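Local coordinates for protein ribulose-1,5-bisphosphate carboxylase/oxygenase large subunit (Rhodopseudomonas palustris, PDB 3QFW) that is a Rubisco-like protein, akin to the carbon-fixing ribulose-bisphosphate carboxylase, with a reaction of its own that remains uncertain, at residues B[106-109]-B[110-114]; B[174-177]-B[178-181]; B[207-210]-B[211-214]; B[216-219]-B[220-224]; B[296-299]-B[300-304]. One frame throughout, in Å; residues are numbered along the deposited sequence.

In the fold
All five contacts are local, within or at the ends of helices, and contacts 2 to 5 belong to the TIM-barrel part of the chain. Contacts 3 and 4 are the start and the end of one helix, 209-222, with centres 14 Å apart. Contact 2 opens the preceding helix, 177-195, and packs against contact 4: Phe177 CZ lies 3.3 Å from Ile219 CD1, and Ala181 CB 4.0 Å from Val218 CG1. Contact 3 faces the second subunit. Contact 5 lies across the chain's centre from these three, 30 to 34 Å away between centres. Contact 1, on helix 106-112, comes nearest to contact 5, about 9 Å between closest atoms.

Contact 1: residues B[106-109]-B[110-114]; sequences AHYL and TAFGG
The ring of Tyr108 lies beside that of Phe112, one turn further along helix 106-112, both side chains pointing the same way. Phe112 CE2 sits at the edge of the tyrosine ring, near its plane, 3.9 Å from Tyr108 CD2. Both rings leave the backbone with CG anti to the carbonyl carbon (chi1 -74° for Tyr108, -68° for Phe112), which sets them side by side. The same turn is closed by Phe112 N, which donates to Tyr108 O at 3.0 Å. On one face of the tyrosine ring, toward its rim, lies His107 NE2, while the hydroxyl bonds to Ala76 O. Phe112 meets Phe276 and His240 edge-to-face and rests on Leu275 of helix 265-276 and Leu83 of helix 80-88. An alanine here is likely to leave a gap between those two helices and take away the neighbour at the tyrosine's edge. On the exposed side, Thr110 OG1 makes a weak bond to Ala106 O at 3.4 Å, beside the main-chain bond from Thr110 N. The helix ends at Gly113, whose positive phi (86°) would press any side chain against the preceding carbonyl oxygen; its N still reaches back to Leu109 O at 2.9 Å.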
loop_
_atom_site.group_PDB
_atom_site.type_symbol
_atom_site.label_atom_id
_atom_site.label_comp_id
_atom_site.label_asym_id
_atom_site.label_seq_id
_atom_site.Cartn_x
_atom_site.Cartn_y
_atom_site.Cartn_z
ATOM N N ALA B 106 17.161 16.765 8.039
ATOM C CA ALA B 106 16.704 16.800 9.421
ATOM C C ALA B 106 15.296 17.352 9.595
ATOM O O ALA B 106 14.585 16.949 10.506
ATOM C CB ALA B 106 17.699 17.590 10.288
ATOM N N HIS B 107 14.881 18.275 8.739
ATOM C CA HIS B 107 13.555 18.858 8.914
ATOM C C HIS B 107 12.425 17.830 8.723
ATOM O O HIS B 107 11.335 18.006 9.259
ATOM C CB HIS B 107 13.352 20.120 8.052
ATOM C CG HIS B 107 12.958 19.847 6.634
ATOM N ND1 HIS B 107 13.862 19.873 5.594
ATOM C CD2 HIS B 107 11.752 19.584 6.078
ATOM C CE1 HIS B 107 13.233 19.621 4.460
ATOM N NE2 HIS B 107 11.952 19.438 4.727
ATOM N N TYR B 108 12.694 16.751 7.995
ATOM C CA TYR B 108 11.700 15.685 7.848
ATOM C C TYR B 108 11.523 14.933 9.163
ATOM O O TYR B 108 10.409 14.577 9.546
ATOM C CB TYR B 108 12.096 14.693 6.758
ATOM C CG TYR B 108 11.912 15.226 5.361
ATOM C CD1 TYR B 108 12.940 15.906 4.733
ATOM C CD2 TYR B 108 10.712 15.065 4.681
ATOM C CE1 TYR B 108 12.789 16.408 3.468
ATOM C CE2 TYR B 108 10.549 15.572 3.401
ATOM C CZ TYR B 108 11.599 16.233 2.804
ATOM O OH TYR B 108 11.480 16.753 1.545
ATOM N N LEU B 109 12.628 14.686 9.853
ATOM C CA LEU B 109 12.534 13.959 11.108
ATOM C C LEU B 109 11.752 14.770 12.142
ATOM O O LEU B 109 10.974 14.217 12.902
ATOM C CB LEU B 109 13.919 13.574 11.623
ATOM C CG LEU B 109 14.512 12.292 11.026
ATOM C CD1 LEU B 109 14.685 12.366 9.494
ATOM C CD2 LEU B 109 15.832 11.934 11.731
ATOM N N THR B 110 11.935 16.085 12.153
ATOM C CA THR B 110 11.266 16.907 13.161
ATOM C C THR B 110 9.779 16.995 12.849
ATOM O O THR B 110 8.934 16.943 13.745
ATOM C CB THR B 110 11.861 18.326 13.252
ATOM O OG1 THR B 110 13.282 18.246 13.399
ATOM C CG2 THR B 110 11.285 19.064 14.449
ATOM N N ALA B 111 9.474 17.121 11.565
ATOM C CA ALA B 111 8.096 17.214 11.103
ATOM C C ALA B 111 7.311 15.946 11.424
ATOM O O ALA B 111 6.215 16.014 11.972
ATOM C CB ALA B 111 8.061 17.500 9.623
ATOM N N PHE B 112 7.873 14.789 11.084
ATOM C CA PHE B 112 7.196 13.516 11.340
ATOM C C PHE B 112 7.183 13.149 12.834
ATOM O O PHE B 112 6.176 12.660 13.350
ATOM C CB PHE B 112 7.796 12.380 10.490
ATOM C CG PHE B 112 7.545 12.520 9.000
ATOM C CD1 PHE B 112 6.251 12.637 8.501
ATOM C CD2 PHE B 112 8.602 12.502 8.102
ATOM C CE1 PHE B 112 6.012 12.754 7.119
ATOM C CE2 PHE B 112 8.377 12.618 6.715
ATOM C CZ PHE B 112 7.074 12.741 6.232
ATOM N N GLY B 113 8.298 13.377 13.529
ATOM C CA GLY B 113 8.329 13.267 14.986
ATOM C C GLY B 113 8.590 11.901 15.607
ATOM O O GLY B 113 8.823 11.793 16.808
ATOM N N GLY B 114 8.550 10.849 14.800
ATOM C CA GLY B 114 8.871 9.519 15.283
ATOM C C GLY B 114 7.986 9.004 16.401
ATOM O O GLY B 114 6.892 9.517 16.631
#

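Contact 2: residues B[174-177]-B[178-181]; sequences FSPF and AERA
The first turn of helix 177-195, with Pro176 at its N-cap position, carries this contact. Pro176 O accepts from Arg180 N at 2.9 Å, and Phe177 O takes Ala181 N in the next bond. Arg180 folds back from the turn toward the loop before it: its chain runs straight through CG and CD, then bends at chi3 (80°), so that NH1 comes to 2.7 Å from Ser175 O, which lies at the guanidinium edge, near its plane. The guanidinium stands almost perpendicular to the Phe177 ring, 88° between planes, with NH2 3.4 Å from Phe177 CD1. NE forms a salt bridge with Asp165, and NH2 bonds to Ala170 O. A methionine in its place would probably leave the Asp165 carboxylate without its charged mate and the loop less firmly tied to the helix. Over one face of the phenylalanine ring sits Ala181 CB, 4.2 Å from Phe177 CE2. On the exposed flank Glu179 bends at chi2 and lays OE1 3.1 Å from Pro176 CB. The ring of Phe177 packs on Gln215, Val218 and Ile219 of helix 209-222, a largely apolar seam between successive outer helices as expected of a TIM barrel.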
loop_
_atom_site.group_PDB
_atom_site.type_symbol
_atom_site.label_atom_id
_atom_site.label_comp_id
_atom_site.label_asym_id
_atom_site.label_seq_id
_atom_site.Cartn_x
_atom_site.Cartn_y
_atom_site.Cartn_z
ATOM N N PHE B 174 -18.166 -12.001 13.285
ATOM C CA PHE B 174 -17.481 -12.907 14.200
ATOM C C PHE B 174 -17.243 -12.337 15.588
ATOM O O PHE B 174 -17.458 -12.996 16.609
ATOM C CB PHE B 174 -16.084 -13.168 13.643
ATOM C CG PHE B 174 -16.026 -14.249 12.630
ATOM C CD1 PHE B 174 -16.865 -15.341 12.716
ATOM C CD2 PHE B 174 -15.113 -14.182 11.597
ATOM C CE1 PHE B 174 -16.801 -16.347 11.779
ATOM C CE2 PHE B 174 -15.038 -15.177 10.662
ATOM C CZ PHE B 174 -15.884 -16.265 10.750
ATOM N N SER B 175 -16.715 -11.124 15.604
ATOM C CA SER B 175 -16.211 -10.517 16.831
ATOM C C SER B 175 -15.894 -9.074 16.506
ATOM O O SER B 175 -14.730 -8.712 16.317
ATOM C CB SER B 175 -14.962 -11.251 17.340
ATOM O OG SER B 175 -13.885 -11.172 16.416
ATOM N N PRO B 176 -16.944 -8.249 16.417
ATOM C CA PRO B 176 -16.853 -6.842 16.022
ATOM C C PRO B 176 -15.859 -6.095 16.900
ATOM O O PRO B 176 -15.741 -6.424 18.068
ATOM C CB PRO B 176 -18.271 -6.322 16.271
ATOM C CG PRO B 176 -19.143 -7.531 16.115
ATOM C CD PRO B 176 -18.337 -8.662 16.682
ATOM N N PHE B 177 -15.189 -5.093 16.343
ATOM C CA PHE B 177 -14.151 -4.369 17.069
ATOM C C PHE B 177 -14.594 -3.934 18.458
ATOM O O PHE B 177 -13.873 -4.150 19.433
ATOM C CB PHE B 177 -13.648 -3.144 16.295
ATOM C CG PHE B 177 -12.513 -2.445 16.984
ATOM C CD1 PHE B 177 -11.204 -2.841 16.759
ATOM C CD2 PHE B 177 -12.757 -1.435 17.903
ATOM C CE1 PHE B 177 -10.143 -2.221 17.427
ATOM C CE2 PHE B 177 -11.707 -0.813 18.569
ATOM C CZ PHE B 177 -10.400 -1.205 18.326
ATOM N N ALA B 178 -15.763 -3.305 18.549
ATOM C CA ALA B 178 -16.210 -2.771 19.838
ATOM C C ALA B 178 -16.339 -3.873 20.890
ATOM O O ALA B 178 -15.759 -3.783 21.974
ATOM C CB ALA B 178 -17.516 -2.010 19.683
ATOM N N GLU B 179 -17.085 -4.921 20.555
ATOM C CA GLU B 179 -17.270 -6.055 21.450
ATOM C C GLU B 179 -15.953 -6.736 21.833
ATOM O O GLU B 179 -15.750 -7.095 22.993
ATOM C CB GLU B 179 -18.222 -7.081 20.826
ATOM C CG GLU B 179 -19.690 -6.679 20.866
ATOM C CD GLU B 179 -20.096 -5.760 19.726
ATOM O OE1 GLU B 179 -19.208 -5.252 19.003
ATOM O OE2 GLU B 179 -21.315 -5.552 19.543
ATOM N N ARG B 180 -15.061 -6.917 20.862
ATOM C CA ARG B 180 -13.771 -7.572 21.120
ATOM C C ARG B 180 -12.870 -6.759 22.053
ATOM O O ARG B 180 -12.261 -7.302 22.991
ATOM C CB ARG B 180 -13.038 -7.851 19.805
ATOM C CG ARG B 180 -11.631 -8.389 19.975
ATOM C CD ARG B 180 -11.011 -8.803 18.645
ATOM N NE ARG B 180 -10.472 -7.686 17.867
ATOM C CZ ARG B 180 -11.068 -7.153 16.806
ATOM N NH1 ARG B 180 -12.244 -7.620 16.400
ATOM N NH2 ARG B 180 -10.498 -6.149 16.149
ATOM N N ALA B 181 -12.766 -5.463 21.787
ATOM C CA ALA B 181 -11.914 -4.600 22.596
ATOM C C ALA B 181 -12.388 -4.611 24.045
ATOM O O ALA B 181 -11.583 -4.629 24.977
ATOM C CB ALA B 181 -11.906 -3.185 22.041
#

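Contact 3: residues B[207-210]-B[211-214]; sequences GTLD and DMRR
A capping box opens helix 209-222 at the interface between the two subunits. Thr208, at the N-cap, places OG1 between its backbone N and carbonyl carbon (chi1 67°), from where it accepts the N-H of Asp211 at 3.1 Å in a nearly straight bond of 170°. In return, Asp211 OD2 accepts from Thr208 N at 2.9 Å, met on the anti side and 23° out of the carboxylate plane. Two reciprocal bonds thus lock the threonine and the aspartate across the first turn, and the carboxylate, placed at the helix N-terminus, would probably be favoured there by the helix dipole. Gly207 precedes the cap with positive phi, and a CB on it would collide with OD2.

Within this turn of the TIM-barrel domain, Leu209 and Arg213 form the second side-chain pair. Leu209 CD2 rests over one face of the Arg213 guanidinium, 3.3 Å above its plane and toward the rim, 3.5 Å from both NH1 and NH2. The arginine reaches there with an extended chain from CG to NE, and the guanidinium is held from other directions: NE by a salt bridge to Glu245 of the same chain, NH2 by Asp210 of the second subunit. Asp210 OD1 in turn pairs with NH2 of Arg213 of the second subunit, a salt bridge between chains, and Leu209 packs on Leu209 of the second subunit. On the inner side Met212 bends at chi3 and brings CE to 4.3 Å from Leu209 CD1, while its side chain touches Asn238 and Ile242 of helix 236-243.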
loop_
_atom_site.group_PDB
_atom_site.type_symbol
_atom_site.label_atom_id
_atom_site.label_comp_id
_atom_site.label_asym_id
_atom_site.label_seq_id
_atom_site.Cartn_x
_atom_site.Cartn_y
_atom_site.Cartn_z
ATOM N N GLY B 207 -9.768 -0.165 8.289
ATOM C CA GLY B 207 -10.711 0.496 7.393
ATOM C C GLY B 207 -10.292 1.882 6.930
ATOM O O GLY B 207 -9.109 2.143 6.731
ATOM N N THR B 208 -11.268 2.772 6.749
ATOM C CA THR B 208 -10.983 4.156 6.362
ATOM C C THR B 208 -10.507 4.913 7.592
ATOM O O THR B 208 -10.601 4.410 8.707
ATOM C CB THR B 208 -12.240 4.892 5.858
ATOM O OG1 THR B 208 -13.158 5.066 6.945
ATOM C CG2 THR B 208 -12.929 4.130 4.706
ATOM N N LEU B 209 -10.018 6.130 7.394
ATOM C CA LEU B 209 -9.611 6.963 8.519
ATOM C C LEU B 209 -10.778 7.153 9.490
ATOM O O LEU B 209 -10.577 7.198 10.701
ATOM C CB LEU B 209 -9.079 8.312 8.035
ATOM C CG LEU B 209 -8.580 9.297 9.097
ATOM C CD1 LEU B 209 -7.507 8.672 9.994
ATOM C CD2 LEU B 209 -8.068 10.562 8.414
ATOM N N ASP B 210 -11.997 7.244 8.956
ATOM C CA ASP B 210 -13.193 7.338 9.796
ATOM C C ASP B 210 -13.343 6.095 10.664
ATOM O O ASP B 210 -13.567 6.190 11.879
ATOM C CB ASP B 210 -14.463 7.510 8.952
ATOM C CG ASP B 210 -14.448 8.772 8.098
ATOM O OD1 ASP B 210 -13.691 9.716 8.410
ATOM O OD2 ASP B 210 -15.216 8.817 7.116
ATOM N N ASP B 211 -13.242 4.923 10.044
ATOM C CA ASP B 211 -13.298 3.670 10.797
ATOM C C ASP B 211 -12.209 3.639 11.875
ATOM O O ASP B 211 -12.456 3.254 13.027
ATOM C CB ASP B 211 -13.133 2.467 9.863
ATOM C CG ASP B 211 -14.252 2.360 8.824
ATOM O OD1 ASP B 211 -15.429 2.557 9.186
ATOM O OD2 ASP B 211 -13.952 2.068 7.648
ATOM N N MET B 212 -11.001 4.053 11.506
ATOM C CA MET B 212 -9.880 3.998 12.439
ATOM C C MET B 212 -10.079 4.900 13.665
ATOM O O MET B 212 -9.808 4.484 14.785
ATOM C CB MET B 212 -8.539 4.274 11.738
ATOM C CG MET B 212 -7.927 3.035 11.053
ATOM S SD MET B 212 -6.134 3.153 10.742
ATOM C CE MET B 212 -6.096 4.650 9.764
ATOM N N ARG B 213 -10.568 6.120 13.454
ATOM C CA ARG B 213 -10.776 7.046 14.564
ATOM C C ARG B 213 -11.894 6.578 15.485
ATOM O O ARG B 213 -11.812 6.761 16.696
ATOM C CB ARG B 213 -11.088 8.462 14.078
ATOM C CG ARG B 213 -9.968 9.158 13.318
ATOM C CD ARG B 213 -10.419 10.538 12.823
ATOM N NE ARG B 213 -9.290 11.377 12.421
ATOM C CZ ARG B 213 -9.277 12.166 11.351
ATOM N NH1 ARG B 213 -10.334 12.236 10.556
ATOM N NH2 ARG B 213 -8.202 12.891 11.071
ATOM N N ARG B 214 -12.945 5.996 14.912
ATOM C CA ARG B 214 -14.033 5.436 15.709
ATOM C C ARG B 214 -13.503 4.324 16.599
ATOM O O ARG B 214 -13.821 4.251 17.787
ATOM C CB ARG B 214 -15.136 4.878 14.805
ATOM C CG ARG B 214 -16.298 4.216 15.549
ATOM C CD ARG B 214 -17.357 3.705 14.564
ATOM N NE ARG B 214 -17.720 4.730 13.587
ATOM C CZ ARG B 214 -18.926 5.285 13.489
ATOM N NH1 ARG B 214 -19.904 4.903 14.300
ATOM N NH2 ARG B 214 -19.156 6.214 12.571
#

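Contact 4: residues B[216-219]-B[220-224]; sequences LGVI and RDEGI
Ile219 and Ile224 meet at the tips of their longer branches, CD1 to CD1 at 3.6 Å, on the buried side of the C-terminal end of helix 209-222. The two side chains run at a slant to each other, and their shorter branches also approach, CG2 to CG2 at 4.0 Å. Each has CG1 anti to the carbonyl carbon, but Ile219 turns at chi2 (-39°) whereas Ile224 stretches out (163°), and this brings the two methyl ends together. Ile219 further packs on Phe177, Pro203 and Leu249, and Ile224 on Ala181, so the pair packs against helix 177-195 and the loops at Pro203 and Leu249.

The backbone round them is a Schellman motif: Gly223 adopts positive phi (73°), which favours glycine, and Ile224 N bonds back to Ile219 O at 3.0 Å. That same carbonyl oxygen accepts a weak bond from Glu222 N, and Gly223 N bonds to Arg220 O.

Toward solvent the contact is looser. Val218 marks the border: besides touching Phe177 and Ala181, it sets CG1 alongside the Glu222 chain, 3.9 Å from its CG, and the exposed glutamate then bends at chi2. Asp221, likewise exposed, has its carboxylate near the carbonyl oxygen of Gly217, OD2 to O at 3.1 Å, two acceptors without a bond; that oxygen accepts instead from Asp221 N at 2.9 Å. Arg220 runs its CG past Leu216 O at 3.1 Å before bending at chi3.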
loop_
_atom_site.group_PDB
_atom_site.type_symbol
_atom_site.label_atom_id
_atom_site.label_comp_id
_atom_site.label_asym_id
_atom_site.label_seq_id
_atom_site.Cartn_x
_atom_site.Cartn_y
_atom_site.Cartn_z
ATOM N N LEU B 216 -10.412 3.901 17.509
ATOM C CA LEU B 216 -9.521 4.519 18.487
ATOM C C LEU B 216 -10.353 5.078 19.634
ATOM O O LEU B 216 -9.939 5.041 20.795
ATOM C CB LEU B 216 -8.708 5.643 17.842
ATOM C CG LEU B 216 -7.731 6.349 18.790
ATOM C CD1 LEU B 216 -6.697 5.363 19.275
ATOM C CD2 LEU B 216 -7.074 7.530 18.105
ATOM N N GLY B 217 -11.529 5.602 19.298
ATOM C CA GLY B 217 -12.466 6.071 20.304
ATOM C C GLY B 217 -12.808 4.994 21.317
ATOM O O GLY B 217 -12.809 5.242 22.525
ATOM N N VAL B 218 -13.104 3.794 20.826
ATOM C CA VAL B 218 -13.408 2.662 21.692
ATOM C C VAL B 218 -12.208 2.314 22.576
ATOM O O VAL B 218 -12.350 2.108 23.779
ATOM C CB VAL B 218 -13.828 1.419 20.877
ATOM C CG1 VAL B 218 -13.984 0.201 21.788
ATOM C CG2 VAL B 218 -15.116 1.696 20.092
ATOM N N ILE B 219 -11.027 2.258 21.968
ATOM C CA ILE B 219 -9.804 1.950 22.697
ATOM C C ILE B 219 -9.645 2.876 23.897
ATOM O O ILE B 219 -9.458 2.428 25.021
ATOM C CB ILE B 219 -8.566 2.080 21.787
ATOM C CG1 ILE B 219 -8.603 0.987 20.727
ATOM C CG2 ILE B 219 -7.279 1.994 22.606
ATOM C CD1 ILE B 219 -9.106 -0.309 21.281
ATOM N N ARG B 220 -9.742 4.174 23.638
ATOM C CA ARG B 220 -9.602 5.173 24.683
ATOM C C ARG B 220 -10.704 5.043 25.732
ATOM O O ARG B 220 -10.444 5.156 26.928
ATOM C CB ARG B 220 -9.583 6.580 24.074
ATOM C CG ARG B 220 -8.554 6.742 22.955
ATOM C CD ARG B 220 -8.292 8.206 22.604
ATOM N NE ARG B 220 -7.449 8.863 23.602
ATOM C CZ ARG B 220 -7.786 9.971 24.259
ATOM N NH1 ARG B 220 -8.954 10.553 24.020
ATOM N NH2 ARG B 220 -6.957 10.496 25.157
ATOM N N ASP B 221 -11.933 4.803 25.286
ATOM C CA ASP B 221 -13.056 4.657 26.210
ATOM C C ASP B 221 -12.925 3.420 27.096
ATOM O O ASP B 221 -13.379 3.413 28.240
ATOM C CB ASP B 221 -14.384 4.636 25.450
ATOM C CG ASP B 221 -14.693 5.960 24.791
ATOM O OD1 ASP B 221 -14.121 6.984 25.230
ATOM O OD2 ASP B 221 -15.503 5.978 23.833
ATOM N N GLU B 222 -12.301 2.375 26.562
ATOM C CA GLU B 222 -12.132 1.129 27.295
ATOM C C GLU B 222 -10.888 1.142 28.185
ATOM O O GLU B 222 -10.662 0.211 28.953
ATOM C CB GLU B 222 -12.084 -0.056 26.331
ATOM C CG GLU B 222 -13.400 -0.320 25.614
ATOM C CD GLU B 222 -14.523 -0.662 26.573
ATOM O OE1 GLU B 222 -14.231 -1.192 27.669
ATOM O OE2 GLU B 222 -15.695 -0.400 26.234
ATOM N N GLY B 223 -10.092 2.201 28.077
ATOM C CA GLY B 223 -8.887 2.339 28.877
ATOM C C GLY B 223 -7.777 1.407 28.423
ATOM O O GLY B 223 -6.889 1.056 29.203
ATOM N N ILE B 224 -7.836 1.000 27.157
ATOM C CA ILE B 224 -6.816 0.133 26.569
ATOM C C ILE B 224 -5.547 0.933 26.264
ATOM O O ILE B 224 -5.618 2.091 25.861
ATOM C CB ILE B 224 -7.353 -0.557 25.286
ATOM C CG1 ILE B 224 -8.487 -1.525 25.645
ATOM C CG2 ILE B 224 -6.239 -1.303 24.565
ATOM C CD1 ILE B 224 -9.359 -1.943 24.454
#

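Contact 5: residues B[296-299]-B[300-304]; sequences SCLA and LAQAA
Leu298 swings CG opposite its backbone N (chi1 -167°) and reaches outward from the helix, while Gln302, one turn on, has CG anti to the carbonyl carbon (chi1 -66°) and an extended chain beyond it. The two side chains cross at a slant, and the amide nitrogen of the glutamine comes to rest against the leucine: NE2 is 3.8 Å from Leu298 CG and 4.1 Å from CD2. This is van der Waals packing of an amide on an aliphatic branch. The glutamine chain also passes close to the carbonyl that its own backbone uses: CG lies 3.3 Å from Leu298 O, which accepts from Gln302 N at 3.0 Å.

Regular alpha-helical bonds carry the rest of this part of helix 294-305. Leu300 N donates to Ser296 O at 2.8 Å, Ala301 N to Cys297 O, and Ala303 N to Ala299 O at 2.8 Å. Leu300 CB stands 3.3 Å from Ser296 O, yet its branches lead away from this turn.

The helix is the crossover of a beta-alpha-beta unit between strands 280-284 and 315-319 of the barrel. Leu300 packs on Ala265, Pro266 and Leu269 of helix 265-276, and Ala299 joins it on Pro266; Cys297 and Ala301 meet Tyr334, and Leu298 meets Phe333, on helix 327-334; Ala301 and Ala304 rest on Pro316 of strand 315-319.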
loop_
_atom_site.group_PDB
_atom_site.type_symbol
_atom_site.label_atom_id
_atom_site.label_comp_id
_atom_site.label_asym_id
_atom_site.label_seq_id
_atom_site.Cartn_x
_atom_site.Cartn_y
_atom_site.Cartn_z
ATOM N N SER B 296 19.265 -8.899 7.088
ATOM C CA SER B 296 18.103 -8.026 7.037
ATOM C C SER B 296 17.467 -7.837 8.400
ATOM O O SER B 296 17.121 -6.727 8.771
ATOM C CB SER B 296 17.060 -8.533 6.025
ATOM O OG SER B 296 17.568 -8.441 4.705
ATOM N N CYS B 297 17.307 -8.920 9.152
ATOM C CA CYS B 297 16.716 -8.805 10.483
ATOM C C CYS B 297 17.561 -7.913 11.391
ATOM O O CYS B 297 17.030 -7.081 12.129
ATOM C CB CYS B 297 16.505 -10.181 11.119
ATOM S SG CYS B 297 15.236 -11.172 10.280
ATOM N N LEU B 298 18.877 -8.073 11.329
ATOM C CA LEU B 298 19.747 -7.244 12.173
ATOM C C LEU B 298 19.661 -5.775 11.748
ATOM O O LEU B 298 19.548 -4.886 12.591
ATOM C CB LEU B 298 21.191 -7.743 12.139
ATOM C CG LEU B 298 22.092 -7.135 13.215
ATOM C CD1 LEU B 298 21.473 -7.299 14.602
ATOM C CD2 LEU B 298 23.493 -7.744 13.175
ATOM N N ALA B 299 19.682 -5.527 10.437
ATOM C CA ALA B 299 19.595 -4.161 9.914
ATOM C C ALA B 299 18.260 -3.513 10.295
ATOM O O ALA B 299 18.196 -2.329 10.611
ATOM C CB ALA B 299 19.782 -4.159 8.406
ATOM N N LEU B 300 17.196 -4.309 10.244
ATOM C CA LEU B 300 15.867 -3.869 10.647
ATOM C C LEU B 300 15.846 -3.465 12.122
ATOM O O LEU B 300 15.358 -2.391 12.486
ATOM C CB LEU B 300 14.850 -4.977 10.360
ATOM C CG LEU B 300 13.374 -4.709 10.657
ATOM C CD1 LEU B 300 13.112 -3.244 10.592
ATOM C CD2 LEU B 300 12.450 -5.467 9.675
ATOM N N ALA B 301 16.384 -4.334 12.975
ATOM C CA ALA B 301 16.505 -4.006 14.391
ATOM C C ALA B 301 17.251 -2.682 14.592
ATOM O O ALA B 301 16.816 -1.821 15.363
ATOM C CB ALA B 301 17.200 -5.152 15.137
ATOM N N GLN B 302 18.368 -2.514 13.890
ATOM C CA GLN B 302 19.201 -1.320 14.062
ATOM C C GLN B 302 18.512 -0.056 13.536
ATOM O O GLN B 302 18.602 1.011 14.140
ATOM C CB GLN B 302 20.562 -1.501 13.380
ATOM C CG GLN B 302 21.419 -2.584 14.023
ATOM C CD GLN B 302 22.610 -2.989 13.169
ATOM O OE1 GLN B 302 22.674 -2.678 11.984
ATOM N NE2 GLN B 302 23.558 -3.705 13.776
ATOM N N ALA B 303 17.816 -0.185 12.415
ATOM C CA ALA B 303 17.079 0.948 11.880
ATOM C C ALA B 303 16.008 1.390 12.881
ATOM O O ALA B 303 15.719 2.579 13.019
ATOM C CB ALA B 303 16.466 0.588 10.549
ATOM N N ALA B 304 15.436 0.431 13.600
ATOM C CA ALA B 304 14.397 0.748 14.572
ATOM C C ALA B 304 14.962 1.428 15.828
ATOM O O ALA B 304 14.324 2.313 16.399
ATOM C CB ALA B 304 13.647 -0.502 14.958
#